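Local coordinates for protein glycoside hydrolase (Streptococcus pneumoniae serotype 4, PDB 6ORH) that probably acts as an alpha-L-fucosidase, removing fucose from host carbohydrate antigens and so helping the bacterium to degrade them, at residues E280-S285 / K416-G421; L329-S334 / H346-L351; Q365-L370 / K428-I433; V378-E383 / L442-L447. The protein carries 2 engineered substitutions. One frame throughout, in Å; residues are numbered along the deposited sequence.

Contact 1 (E280-S285 / K416-G421)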
loop_
_atom_site.group_PDB
_atom_site.type_symbol
_atom_site.label_atom_id
_atom_site.label_comp_id
_atom_site.label_asym_id
_atom_site.label_seq_id
_atom_site.Cartn_x
_atom_site.Cartn_y
_atom_site.Cartn_z
ATOM N N GLU A 280 -0.598 -10.436 -6.441
ATOM C CA GLU A 280 -0.675 -9.173 -5.711
ATOM C C GLU A 280 -1.644 -9.296 -4.538
ATOM O O GLU A 280 -1.304 -8.892 -3.415
ATOM C CB GLU A 280 -1.030 -7.980 -6.603
ATOM C CG GLU A 280 0.090 -7.685 -7.607
ATOM C CD GLU A 280 1.449 -7.497 -6.973
ATOM O OE1 GLU A 280 2.354 -8.295 -7.259
ATOM O OE2 GLU A 280 1.595 -6.549 -6.158
ATOM N N ILE A 281 -2.830 -9.876 -4.810
ATOM C CA ILE A 281 -3.803 -10.117 -3.750
ATOM C C ILE A 281 -3.161 -10.941 -2.629
ATOM O O ILE A 281 -3.342 -10.641 -1.442
ATOM C CB ILE A 281 -5.071 -10.765 -4.352
ATOM C CG1 ILE A 281 -5.847 -9.723 -5.170
ATOM C CG2 ILE A 281 -5.930 -11.385 -3.245
ATOM C CD1 ILE A 281 -6.889 -10.288 -6.126
ATOM N N TYR A 282 -2.447 -12.018 -2.996
ATOM C CA TYR A 282 -1.868 -12.914 -2.012
ATOM C C TYR A 282 -0.922 -12.147 -1.084
ATOM O O TYR A 282 -1.013 -12.266 0.145
ATOM C CB TYR A 282 -1.152 -14.060 -2.737
ATOM C CG TYR A 282 -0.596 -15.102 -1.806
ATOM C CD1 TYR A 282 -1.434 -15.995 -1.150
ATOM C CD2 TYR A 282 0.766 -15.190 -1.562
ATOM C CE1 TYR A 282 -0.920 -16.942 -0.283
ATOM C CE2 TYR A 282 1.302 -16.152 -0.724
ATOM C CZ TYR A 282 0.447 -17.036 -0.085
ATOM O OH TYR A 282 0.949 -17.999 0.728
ATOM N N PHE A 283 -0.041 -11.317 -1.667
ATOM C CA PHE A 283 0.913 -10.614 -0.819
ATOM C C PHE A 283 0.238 -9.572 0.075
ATOM O O PHE A 283 0.827 -9.205 1.107
ATOM C CB PHE A 283 2.033 -10.005 -1.676
ATOM C CG PHE A 283 3.124 -10.997 -1.979
ATOM C CD1 PHE A 283 4.108 -11.288 -1.042
ATOM C CD2 PHE A 283 3.176 -11.640 -3.220
ATOM C CE1 PHE A 283 5.098 -12.224 -1.304
ATOM C CE2 PHE A 283 4.180 -12.563 -3.485
ATOM C CZ PHE A 283 5.139 -12.866 -2.532
ATOM N N HIS A 284 -0.934 -9.069 -0.340
ATOM C CA HIS A 284 -1.622 -8.031 0.434
ATOM C C HIS A 284 -2.689 -8.602 1.367
ATOM O O HIS A 284 -3.369 -7.817 2.051
ATOM C CB HIS A 284 -2.211 -6.962 -0.493
ATOM C CG HIS A 284 -1.147 -6.140 -1.150
ATOM N ND1 HIS A 284 -0.622 -6.465 -2.386
ATOM C CD2 HIS A 284 -0.519 -5.010 -0.768
ATOM C CE1 HIS A 284 0.294 -5.585 -2.736
ATOM N NE2 HIS A 284 0.379 -4.681 -1.759
ATOM N N SER A 285 -2.788 -9.947 1.454
ATOM C CA SER A 285 -3.785 -10.570 2.308
ATOM C C SER A 285 -3.044 -11.535 3.232
ATOM O O SER A 285 -2.617 -11.186 4.329
ATOM C CB SER A 285 -4.933 -11.215 1.481
ATOM O OG SER A 285 -4.401 -12.148 0.540
ATOM N N LYS A 416 1.797 -13.626 10.286
ATOM C CA LYS A 416 2.770 -13.837 9.231
ATOM C C LYS A 416 2.785 -12.603 8.348
ATOM O O LYS A 416 1.742 -12.151 7.885
ATOM C CB LYS A 416 2.330 -15.037 8.387
ATOM C CG LYS A 416 3.089 -15.243 7.079
ATOM C CD LYS A 416 2.689 -16.595 6.470
ATOM C CE LYS A 416 3.198 -16.804 5.059
ATOM N NZ LYS A 416 2.829 -18.162 4.572
ATOM N N ARG A 417 3.993 -12.075 8.090
ATOM C CA ARG A 417 4.151 -10.919 7.225
ATOM C C ARG A 417 5.171 -11.297 6.153
ATOM O O ARG A 417 6.278 -11.739 6.485
ATOM C CB ARG A 417 4.702 -9.731 8.042
ATOM C CG ARG A 417 4.966 -8.452 7.258
ATOM C CD ARG A 417 3.655 -7.832 6.773
ATOM N NE ARG A 417 3.825 -6.775 5.778
ATOM C CZ ARG A 417 3.760 -5.477 6.026
ATOM N NH1 ARG A 417 3.670 -5.001 7.273
ATOM N NH2 ARG A 417 3.845 -4.639 5.001
ATOM N N LEU A 418 4.761 -11.153 4.899
ATOM C CA LEU A 418 5.687 -11.256 3.776
ATOM C C LEU A 418 5.990 -9.826 3.370
ATOM O O LEU A 418 5.104 -8.959 3.356
ATOM C CB LEU A 418 5.049 -12.049 2.630
ATOM C CG LEU A 418 4.676 -13.480 2.995
ATOM C CD1 LEU A 418 3.879 -14.137 1.855
ATOM C CD2 LEU A 418 5.923 -14.302 3.314
ATOM N N LEU A 419 7.273 -9.534 3.220
ATOM C CA LEU A 419 7.613 -8.236 2.680
ATOM C C LEU A 419 8.553 -8.383 1.477
ATOM O O LEU A 419 9.622 -8.966 1.618
ATOM C CB LEU A 419 8.281 -7.449 3.810
ATOM C CG LEU A 419 8.705 -6.036 3.428
ATOM C CD1 LEU A 419 7.472 -5.142 3.232
ATOM C CD2 LEU A 419 9.586 -5.487 4.547
ATOM N N ARG A 420 8.126 -7.870 0.320
ATOM C CA ARG A 420 8.914 -7.973 -0.900
ATOM C C ARG A 420 9.818 -6.759 -1.027
ATOM O O ARG A 420 9.513 -5.668 -0.532
ATOM C CB ARG A 420 8.010 -8.049 -2.130
ATOM C CG ARG A 420 7.323 -9.403 -2.249
ATOM C CD ARG A 420 6.360 -9.426 -3.420
ATOM N NE ARG A 420 5.254 -8.503 -3.230
ATOM C CZ ARG A 420 4.335 -8.205 -4.151
ATOM N NH1 ARG A 420 4.370 -8.773 -5.348
ATOM N NH2 ARG A 420 3.345 -7.386 -3.861
ATOM N N GLY A 421 10.938 -6.999 -1.706
ATOM C CA GLY A 421 11.869 -5.945 -2.065
ATOM C C GLY A 421 12.445 -6.263 -3.435
ATOM O O GLY A 421 12.089 -7.281 -4.029
HETATM O O HOH W 1 3.382 -8.441 1.529
#

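Contact 2 (L329-S334 / H346-L351)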
loop_
_atom_site.group_PDB
_atom_site.type_symbol
_atom_site.label_atom_id
_atom_site.label_comp_id
_atom_site.label_asym_id
_atom_site.label_seq_id
_atom_site.Cartn_x
_atom_site.Cartn_y
_atom_site.Cartn_z
ATOM N N LEU A 329 17.206 -20.639 6.425
ATOM C CA LEU A 329 17.267 -21.749 7.371
ATOM C C LEU A 329 18.708 -21.963 7.828
ATOM O O LEU A 329 19.605 -22.085 7.005
ATOM C CB LEU A 329 16.769 -23.032 6.700
ATOM C CG LEU A 329 15.322 -23.440 6.923
ATOM C CD1 LEU A 329 15.059 -24.770 6.231
ATOM C CD2 LEU A 329 14.948 -23.512 8.403
ATOM N N GLY A 330 18.929 -22.006 9.139
ATOM C CA GLY A 330 20.247 -22.258 9.699
ATOM C C GLY A 330 21.187 -21.054 9.670
ATOM O O GLY A 330 22.320 -21.143 10.130
ATOM N N ALA A 331 20.735 -19.911 9.137
ATOM C CA ALA A 331 21.533 -18.696 9.243
ATOM C C ALA A 331 21.852 -18.372 10.705
ATOM O O ALA A 331 21.042 -18.603 11.603
ATOM C CB ALA A 331 20.807 -17.550 8.572
ATOM N N GLU A 332 23.038 -17.798 10.930
ATOM C CA GLU A 332 23.464 -17.329 12.239
ATOM C C GLU A 332 22.779 -15.995 12.531
ATOM O O GLU A 332 22.854 -15.088 11.716
ATOM C CB GLU A 332 24.979 -17.123 12.238
ATOM C CG GLU A 332 25.751 -18.257 12.896
ATOM C CD GLU A 332 26.147 -17.940 14.330
ATOM O OE1 GLU A 332 25.556 -18.549 15.258
ATOM O OE2 GLU A 332 27.034 -17.068 14.521
ATOM N N VAL A 333 22.151 -15.875 13.705
ATOM C CA VAL A 333 21.466 -14.642 14.073
ATOM C C VAL A 333 22.103 -14.038 15.322
ATOM O O VAL A 333 22.277 -14.721 16.327
ATOM C CB VAL A 333 19.962 -14.902 14.304
ATOM C CG1 VAL A 333 19.235 -13.588 14.562
ATOM C CG2 VAL A 333 19.314 -15.641 13.148
ATOM N N SER A 334 22.406 -12.737 15.289
ATOM C CA SER A 334 22.914 -12.052 16.468
ATOM C C SER A 334 22.016 -10.870 16.797
ATOM O O SER A 334 21.310 -10.348 15.931
ATOM C CB SER A 334 24.306 -11.555 16.256
ATOM O OG SER A 334 24.383 -10.942 14.993
ATOM N N HIS A 346 16.635 -19.265 17.483
ATOM C CA HIS A 346 15.307 -19.832 17.318
ATOM C C HIS A 346 14.585 -19.302 16.077
ATOM O O HIS A 346 13.546 -19.837 15.691
ATOM C CB HIS A 346 14.484 -19.616 18.593
ATOM C CG HIS A 346 15.005 -20.420 19.736
ATOM N ND1 HIS A 346 14.627 -20.185 21.050
ATOM C CD2 HIS A 346 15.919 -21.423 19.767
ATOM C CE1 HIS A 346 15.245 -21.048 21.836
ATOM N NE2 HIS A 346 16.060 -21.811 21.068
ATOM N N LEU A 347 15.117 -18.246 15.454
ATOM C CA LEU A 347 14.441 -17.637 14.316
ATOM C C LEU A 347 14.706 -18.406 13.023
ATOM O O LEU A 347 13.945 -18.274 12.076
ATOM C CB LEU A 347 14.903 -16.183 14.198
ATOM C CG LEU A 347 14.470 -15.304 15.364
ATOM C CD1 LEU A 347 15.299 -14.027 15.444
ATOM C CD2 LEU A 347 12.985 -14.990 15.240
ATOM N N THR A 348 15.779 -19.220 12.989
ATOM C CA THR A 348 16.120 -19.877 11.734
ATOM C C THR A 348 16.371 -21.373 11.922
ATOM O O THR A 348 16.982 -22.006 11.062
ATOM C CB THR A 348 17.354 -19.235 11.090
ATOM O OG1 THR A 348 18.430 -19.326 12.017
ATOM C CG2 THR A 348 17.151 -17.768 10.784
ATOM N N ASP A 349 15.891 -21.933 13.033
ATOM C CA ASP A 349 16.259 -23.296 13.391
ATOM C C ASP A 349 15.261 -24.300 12.814
ATOM O O ASP A 349 15.443 -25.505 12.985
ATOM C CB ASP A 349 16.450 -23.442 14.905
ATOM C CG ASP A 349 15.179 -23.324 15.742
ATOM O OD1 ASP A 349 14.117 -22.956 15.197
ATOM O OD2 ASP A 349 15.276 -23.589 16.963
ATOM N N GLY A 350 14.220 -23.806 12.133
ATOM C CA GLY A 350 13.206 -24.647 11.515
ATOM C C GLY A 350 12.378 -25.430 12.532
ATOM O O GLY A 350 11.628 -26.322 12.146
ATOM N N LEU A 351 12.550 -25.116 13.828
ATOM C CA LEU A 351 11.721 -25.651 14.903
ATOM C C LEU A 351 10.597 -24.647 15.152
ATOM O O LEU A 351 10.868 -23.519 15.566
ATOM C CB LEU A 351 12.561 -25.796 16.184
ATOM C CG LEU A 351 13.172 -27.159 16.527
ATOM C CD1 LEU A 351 13.587 -27.959 15.292
ATOM C CD2 LEU A 351 14.352 -27.003 17.485
#

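Contact 3 (Q365-L370 / K428-I433)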
loop_
_atom_site.group_PDB
_atom_site.type_symbol
_atom_site.label_atom_id
_atom_site.label_comp_id
_atom_site.label_asym_id
_atom_site.label_seq_id
_atom_site.Cartn_x
_atom_site.Cartn_y
_atom_site.Cartn_z
ATOM N N GLN A 365 17.922 -4.675 16.898
ATOM C CA GLN A 365 18.497 -5.015 15.616
ATOM C C GLN A 365 18.926 -6.477 15.639
ATOM O O GLN A 365 19.815 -6.835 16.416
ATOM C CB GLN A 365 19.692 -4.104 15.345
ATOM C CG GLN A 365 20.403 -4.435 14.046
ATOM C CD GLN A 365 21.334 -3.307 13.697
ATOM O OE1 GLN A 365 20.906 -2.168 13.507
ATOM N NE2 GLN A 365 22.622 -3.603 13.693
ATOM N N LEU A 366 18.272 -7.293 14.805
ATOM C CA LEU A 366 18.672 -8.682 14.579
ATOM C C LEU A 366 19.447 -8.738 13.266
ATOM O O LEU A 366 18.999 -8.210 12.252
ATOM C CB LEU A 366 17.417 -9.568 14.494
ATOM C CG LEU A 366 16.629 -9.703 15.789
ATOM C CD1 LEU A 366 15.217 -10.228 15.524
ATOM C CD2 LEU A 366 17.390 -10.619 16.750
ATOM N N GLU A 367 20.631 -9.378 13.265
ATOM C CA GLU A 367 21.385 -9.489 12.023
ATOM C C GLU A 367 21.549 -10.965 11.682
ATOM O O GLU A 367 21.932 -11.763 12.558
ATOM C CB GLU A 367 22.762 -8.830 12.172
ATOM C CG GLU A 367 23.575 -8.843 10.881
ATOM C CD GLU A 367 24.806 -7.949 10.932
ATOM O OE1 GLU A 367 24.718 -6.848 11.490
ATOM O OE2 GLU A 367 25.871 -8.364 10.424
ATOM N N LEU A 368 21.227 -11.309 10.431
ATOM C CA LEU A 368 21.367 -12.677 9.939
ATOM C C LEU A 368 22.609 -12.727 9.062
ATOM O O LEU A 368 22.804 -11.843 8.228
ATOM C CB LEU A 368 20.162 -13.089 9.083
ATOM C CG LEU A 368 18.913 -13.497 9.863
ATOM C CD1 LEU A 368 18.247 -12.266 10.451
ATOM C CD2 LEU A 368 17.921 -14.223 8.970
ATOM N N ASP A 369 23.406 -13.796 9.237
ATOM C CA ASP A 369 24.514 -14.114 8.347
ATOM C C ASP A 369 24.202 -15.450 7.678
ATOM O O ASP A 369 24.173 -16.471 8.350
ATOM C CB ASP A 369 25.832 -14.190 9.134
ATOM C CG ASP A 369 27.046 -14.466 8.247
ATOM O OD1 ASP A 369 26.867 -14.817 7.065
ATOM O OD2 ASP A 369 28.173 -14.305 8.754
ATOM N N LEU A 370 23.929 -15.419 6.372
ATOM C CA LEU A 370 23.493 -16.587 5.626
ATOM C C LEU A 370 24.674 -17.520 5.364
ATOM O O LEU A 370 24.467 -18.654 4.921
ATOM C CB LEU A 370 22.863 -16.153 4.297
ATOM C CG LEU A 370 21.685 -15.186 4.403
ATOM C CD1 LEU A 370 21.097 -14.927 3.028
ATOM C CD2 LEU A 370 20.621 -15.748 5.341
ATOM N N LYS A 428 24.345 -10.760 4.396
ATOM C CA LYS A 428 23.978 -10.206 5.688
ATOM C C LYS A 428 22.719 -9.348 5.575
ATOM O O LYS A 428 22.593 -8.521 4.674
ATOM C CB LYS A 428 25.144 -9.436 6.306
ATOM C CG LYS A 428 26.381 -10.308 6.531
ATOM C CD LYS A 428 27.494 -9.610 7.256
ATOM C CE LYS A 428 28.732 -10.475 7.386
ATOM N NZ LYS A 428 29.744 -9.811 8.247
ATOM N N ILE A 429 21.798 -9.583 6.516
ATOM C CA ILE A 429 20.504 -8.907 6.557
ATOM C C ILE A 429 20.269 -8.406 7.975
ATOM O O ILE A 429 20.621 -9.093 8.931
ATOM C CB ILE A 429 19.385 -9.894 6.125
ATOM C CG1 ILE A 429 19.605 -10.477 4.720
ATOM C CG2 ILE A 429 18.011 -9.249 6.250
ATOM C CD1 ILE A 429 20.423 -11.771 4.720
ATOM N N ARG A 430 19.635 -7.224 8.132
ATOM C CA ARG A 430 19.229 -6.770 9.454
ATOM C C ARG A 430 17.715 -6.600 9.473
ATOM O O ARG A 430 17.142 -6.052 8.524
ATOM C CB ARG A 430 19.856 -5.423 9.833
ATOM C CG ARG A 430 21.326 -5.555 10.228
ATOM C CD ARG A 430 22.102 -4.255 10.184
ATOM N NE ARG A 430 23.453 -4.555 10.685
ATOM C CZ ARG A 430 24.433 -3.656 10.816
ATOM N NH1 ARG A 430 24.231 -2.378 10.527
ATOM N NH2 ARG A 430 25.615 -4.042 11.269
ATOM N N VAL A 431 17.108 -7.135 10.536
ATOM C CA VAL A 431 15.706 -6.872 10.843
ATOM C C VAL A 431 15.709 -5.952 12.057
ATOM O O VAL A 431 16.247 -6.289 13.125
ATOM C CB VAL A 431 14.919 -8.179 11.075
ATOM C CG1 VAL A 431 13.487 -7.906 11.555
ATOM C CG2 VAL A 431 14.857 -8.968 9.768
ATOM N N VAL A 432 15.080 -4.771 11.904
ATOM C CA VAL A 432 15.121 -3.781 12.965
ATOM C C VAL A 432 13.690 -3.491 13.401
ATOM O O VAL A 432 12.909 -2.957 12.610
ATOM C CB VAL A 432 15.852 -2.493 12.544
ATOM C CG1 VAL A 432 15.988 -1.520 13.713
ATOM C CG2 VAL A 432 17.230 -2.778 11.947
ATOM N N ILE A 433 13.408 -3.780 14.676
ATOM C CA ILE A 433 12.113 -3.494 15.292
ATOM C C ILE A 433 12.207 -2.115 15.952
ATOM O O ILE A 433 12.972 -1.938 16.898
ATOM C CB ILE A 433 11.689 -4.594 16.285
ATOM C CG1 ILE A 433 11.592 -5.964 15.593
ATOM C CG2 ILE A 433 10.380 -4.220 16.991
ATOM C CD1 ILE A 433 11.390 -7.103 16.554
#

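Contact 4 (V378-E383 / L442-L447)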
loop_
_atom_site.group_PDB
_atom_site.type_symbol
_atom_site.label_atom_id
_atom_site.label_comp_id
_atom_site.label_asym_id
_atom_site.label_seq_id
_atom_site.Cartn_x
_atom_site.Cartn_y
_atom_site.Cartn_z
ATOM N N VAL A 378 12.058 -11.763 -0.986
ATOM C CA VAL A 378 10.979 -11.816 -0.001
ATOM C C VAL A 378 11.555 -12.130 1.371
ATOM O O VAL A 378 12.291 -13.101 1.539
ATOM C CB VAL A 378 9.901 -12.861 -0.343
ATOM C CG1 VAL A 378 8.746 -12.757 0.672
ATOM C CG2 VAL A 378 9.372 -12.687 -1.755
ATOM N N ILE A 379 11.139 -11.362 2.391
ATOM C CA ILE A 379 11.402 -11.748 3.770
ATOM C C ILE A 379 10.068 -12.082 4.455
ATOM O O ILE A 379 9.078 -11.423 4.183
ATOM C CB ILE A 379 12.216 -10.677 4.537
ATOM C CG1 ILE A 379 12.696 -11.205 5.894
ATOM C CG2 ILE A 379 11.406 -9.375 4.668
ATOM C CD1 ILE A 379 13.700 -10.325 6.656
ATOM N N GLU A 380 10.049 -13.151 5.266
ATOM C CA GLU A 380 8.880 -13.503 6.080
ATOM C C GLU A 380 9.241 -13.377 7.560
ATOM O O GLU A 380 10.289 -13.856 8.013
ATOM C CB GLU A 380 8.419 -14.936 5.755
ATOM C CG GLU A 380 7.303 -15.421 6.709
ATOM C CD GLU A 380 6.908 -16.872 6.466
ATOM O OE1 GLU A 380 7.015 -17.325 5.318
ATOM O OE2 GLU A 380 6.473 -17.541 7.436
ATOM N N LEU A 381 8.367 -12.715 8.348
ATOM C CA LEU A 381 8.515 -12.605 9.792
ATOM C C LEU A 381 7.214 -13.128 10.405
ATOM O O LEU A 381 6.144 -12.924 9.810
ATOM C CB LEU A 381 8.671 -11.120 10.162
ATOM C CG LEU A 381 9.808 -10.335 9.494
ATOM C CD1 LEU A 381 9.767 -8.873 9.951
ATOM C CD2 LEU A 381 11.162 -10.947 9.814
ATOM N N ARG A 382 7.277 -13.732 11.592
ATOM C CA ARG A 382 6.053 -14.140 12.294
ATOM C C ARG A 382 6.156 -13.805 13.779
ATOM O O ARG A 382 7.175 -14.055 14.440
ATOM C CB ARG A 382 5.824 -15.654 12.215
ATOM C CG ARG A 382 5.628 -16.178 10.800
ATOM C CD ARG A 382 5.005 -17.572 10.864
ATOM N NE ARG A 382 4.924 -18.178 9.546
ATOM C CZ ARG A 382 4.212 -19.282 9.302
ATOM N NH1 ARG A 382 3.535 -19.844 10.292
ATOM N NH2 ARG A 382 4.174 -19.801 8.087
ATOM N N GLU A 383 5.060 -13.263 14.322
ATOM C CA GLU A 383 4.949 -13.050 15.756
ATOM C C GLU A 383 4.437 -14.307 16.441
ATOM O O GLU A 383 4.100 -15.283 15.782
ATOM C CB GLU A 383 4.018 -11.881 16.106
ATOM C CG GLU A 383 4.698 -10.556 15.920
ATOM C CD GLU A 383 3.828 -9.380 16.315
ATOM O OE1 GLU A 383 2.941 -9.016 15.497
ATOM O OE2 GLU A 383 4.113 -8.773 17.367
ATOM N N LEU A 442 9.373 -13.048 18.053
ATOM C CA LEU A 442 9.217 -13.542 16.693
ATOM C C LEU A 442 9.498 -15.040 16.741
ATOM O O LEU A 442 10.367 -15.461 17.517
ATOM C CB LEU A 442 10.220 -12.878 15.747
ATOM C CG LEU A 442 10.028 -11.394 15.420
ATOM C CD1 LEU A 442 11.215 -10.922 14.598
ATOM C CD2 LEU A 442 8.728 -11.191 14.633
ATOM N N THR A 443 8.793 -15.809 15.905
ATOM C CA THR A 443 8.956 -17.257 15.890
ATOM C C THR A 443 9.841 -17.717 14.738
ATOM O O THR A 443 10.329 -18.852 14.757
ATOM C CB THR A 443 7.609 -17.981 15.802
ATOM O OG1 THR A 443 6.952 -17.690 14.557
ATOM C CG2 THR A 443 6.707 -17.645 16.971
ATOM N N LYS A 444 10.060 -16.852 13.756
ATOM C CA LYS A 444 10.651 -17.269 12.494
ATOM C C LYS A 444 11.028 -16.033 11.680
ATOM O O LYS A 444 10.297 -15.019 11.669
ATOM C CB LYS A 444 9.590 -18.030 11.690
ATOM C CG LYS A 444 10.028 -18.672 10.378
ATOM C CD LYS A 444 8.767 -19.206 9.712
ATOM C CE LYS A 444 8.868 -19.382 8.222
ATOM N NZ LYS A 444 7.612 -19.937 7.702
ATOM N N ILE A 445 12.193 -16.115 11.016
ATOM C CA ILE A 445 12.542 -15.240 9.908
ATOM C C ILE A 445 12.949 -16.152 8.750
ATOM O O ILE A 445 13.789 -17.037 8.950
ATOM C CB ILE A 445 13.676 -14.249 10.249
ATOM C CG1 ILE A 445 13.298 -13.286 11.380
ATOM C CG2 ILE A 445 14.107 -13.480 9.006
ATOM C CD1 ILE A 445 14.490 -12.665 12.060
ATOM N N SER A 446 12.289 -15.976 7.604
ATOM C CA SER A 446 12.551 -16.747 6.394
ATOM C C SER A 446 12.848 -15.804 5.232
ATOM O O SER A 446 12.442 -14.641 5.258
ATOM C CB SER A 446 11.401 -17.698 6.074
ATOM O OG SER A 446 11.234 -18.642 7.149
ATOM N N LEU A 447 13.564 -16.309 4.210
ATOM C CA LEU A 447 13.870 -15.567 2.999
ATOM C C LEU A 447 13.551 -16.451 1.798
ATOM O O LEU A 447 13.861 -17.652 1.821
ATOM C CB LEU A 447 15.364 -15.213 2.962
ATOM C CG LEU A 447 15.829 -14.174 3.985
ATOM C CD1 LEU A 447 17.358 -14.132 4.042
ATOM C CD2 LEU A 447 15.258 -12.801 3.637
#

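Contact 1 (E280-S285 / K416-G421)
A bend at chi3 (-65°) in Arg420, after a chain extended from CA to CD, lays its guanidinium group against the ring of Phe283, while a turn at chi2 of Glu280 brings a carboxylate to the end of the same guanidinium. The flat groups of Arg420 and Phe283 are stacked almost parallel, their planes only 3° apart and their centres separated by 4.2 Å. The CD methylene of Arg420 sits over the middle of the ring, 3.5 Å from the Phe283 centroid, so CH-pi contact accompanies an off-centre cation-pi interaction. Glu280 is gripped end-on: Arg420 NH1 meets OE1 at 2.8 Å in a nearly straight bond (174°), and Arg420 NH2 meets OE2 at 3.0 Å. Both oxygens are approached on the syn side, somewhat out of the carboxylate plane. Stack and salt bridge together fix the rotation of the guanidinium.

Leu418 approaches the rim of the Phe283 ring, its CB 3.9 Å from CD1 and near the ring plane. A water links the backbones, donating to Phe283 O and to Leu418 O. Farther along, Lys416 NZ pairs with Glu22, and Tyr282 OH bonds to Tyr323. The arrangement is an interdomain interface, in which helix 275-284 of the TIM-barrel-type fucosidase domain meets strand 417-426 of the F5/8 type C beta-sandwich.

Contact 2 (L329-S334 / H346-L351)
Thr348 and the backbone of Gly330 and Ala331 join the loop leading into strand 332-334 of the F5/8 type C domain to its calcium-binding loop, which supplies His346, Asp349 and Leu351 to the site seen in a structure of this protein; no calcium is bound to this chain in the model.

Two short hydrogen bonds tie the segments, and Thr348 takes part in both. Its carbonyl oxygen accepts from Gly330 N at 2.7 Å, with the donor tilted a little from the carbonyl plane. Its OG1 donates to Ala331 O, also at 2.7 Å, in the carbonyl plane and on a lone pair. With OG1 standing between the backbone N and the carbonyl carbon (chi1 58°), the hydroxyl faces Ala331 while CG2 is left for apolar contact.

That apolar contact is a small patch. The CG2 methyls of Val333 and Thr348 meet at 3.8 Å, the two side chains passing at a slant, and CG1 of Val333 lies 4.1 Å from CD1 of Leu347, here at about a right angle. Val333 and Leu347 also pack on strand 364-370, through Leu368 and Leu366 respectively. At the more exposed end, Leu329 CD2 rests 3.7 Å from Gly350 CA.

Within the loop, Asp349 forms an Asx turn, and its OD2 is bonded to Ser354 OG, another residue of the calcium site. The turn is closed by Leu351 N, which donates to Asp349 OD1 at 3.0 Å from above the carboxylate plane.

Contact 3 (Q365-L370 / K428-I433)
Ile429 and Leu370 make the tightest apolar contact here, with CD1 of the isoleucine reaching 3.6 Å from CD1 of the leucine and also lying against its CG. The CG1 branch of Ile429 leaves beside the backbone N, and a chi2 of 90° turns CD1 toward that leucine. On the face that carries Ile429, Leu366 stands beside Val431 and Leu368 beside Ile429, each pair meeting through its CB atoms. These side chains form part of the core of the domain: Leu368 packs on Ile445, and Ile429 and Leu370 on Leu447, all from strand 441-448 of the facing sheet.

The strands run antiparallel in one of the two sheets of an F5/8 type C beta-sandwich. Leu366 and Val431 form one hydrogen-bonded pair, with N to O distances of 2.8 Å in both directions, while Leu368 and Ile429 form the next, whose Leu368 N to Ile429 O bond is 2.7 Å.

On the other face the chemistry becomes polar. Arg430 holds Glu367 side-on, with NE at 2.7 Å and NH2 at 3.0 Å from the same oxygen, OE1. Both nitrogens come from one face of the carboxylate, whose plane is turned 48° from that of the guanidinium. Gln365 NE2 lies over one guanidinium face, toward its rim, 3.3 Å from Arg430 NE; as both are donors, they touch without a hydrogen bond. Arg430 also makes a cation-pi interaction with Trp404, a residue of a glycan pocket, and its NH1 forms a salt bridge to Glu176 of the second subunit.

Contact 4 (V378-E383 / L442-L447)
Glu380 and Lys444 slant across each other on one face of the sheet, whereas Arg382 lies alongside Lys444 and points the same way. All three meet at one oxygen, Glu380 OE2. Lys444 NZ reaches it at 2.7 Å from above the carboxylate plane, and Arg382 NE, also at 2.7 Å, comes nearly along the C-O axis with the oxygen close to the guanidinium plane. The lysine chain, with CG opposite the backbone N (chi1 -175°), stays extended and so brings its ammonium across to the glutamate. The other oxygen, OE1, is bonded to Tyr448 OH.

On the opposite face Leu381 and Ile445 stand side by side, with CD2 of the leucine 3.5 Å from CG1 of the isoleucine. Ile379 is parallel to Ile445 too, and Ile379 CD1 is 4.0 Å from Ile445 CG2, but it meets Leu447 aslant.

Between the faces, Glu380 and Ser446 form an antiparallel hydrogen-bonded pair, and Thr443 N donates to Arg382 O at 2.8 Å. Thr443 belongs to the calcium site seen in a structure of this protein, so this end of the beta-sandwich strand pair adjoins that site.

Arg382 NH2 and Lys444 NZ come within 3.5 Å of each other because both side chains converge on the Glu380 carboxylate, and the two cations would be expected to stabilise the buried Glu380 in its ionised form.

In the fold
Contact 1 spans two domains, joining barrel helix 275-284 to the F5/8 type C sandwich; contacts 2, 3 and 4 lie within that sandwich. Strands 417-426 and 378-382 are neighbours in one sheet, so contacts 1 and 4, with centres about 12 Å apart, are bridged by backbone bonds. Contacts 2 and 3 share the other sheet through strands 332-334 and 364-370. The sheets face each other where contacts 3 and 4 pack, centres about 11 Å apart. Along the chain contact 2 is nested within the loop closed by contact 1, whereas contacts 1, 3 and 4 interleave. Contact 2 and contact 4 together hold four residues of the calcium site, which therefore draws on sequence-distant parts of the domain.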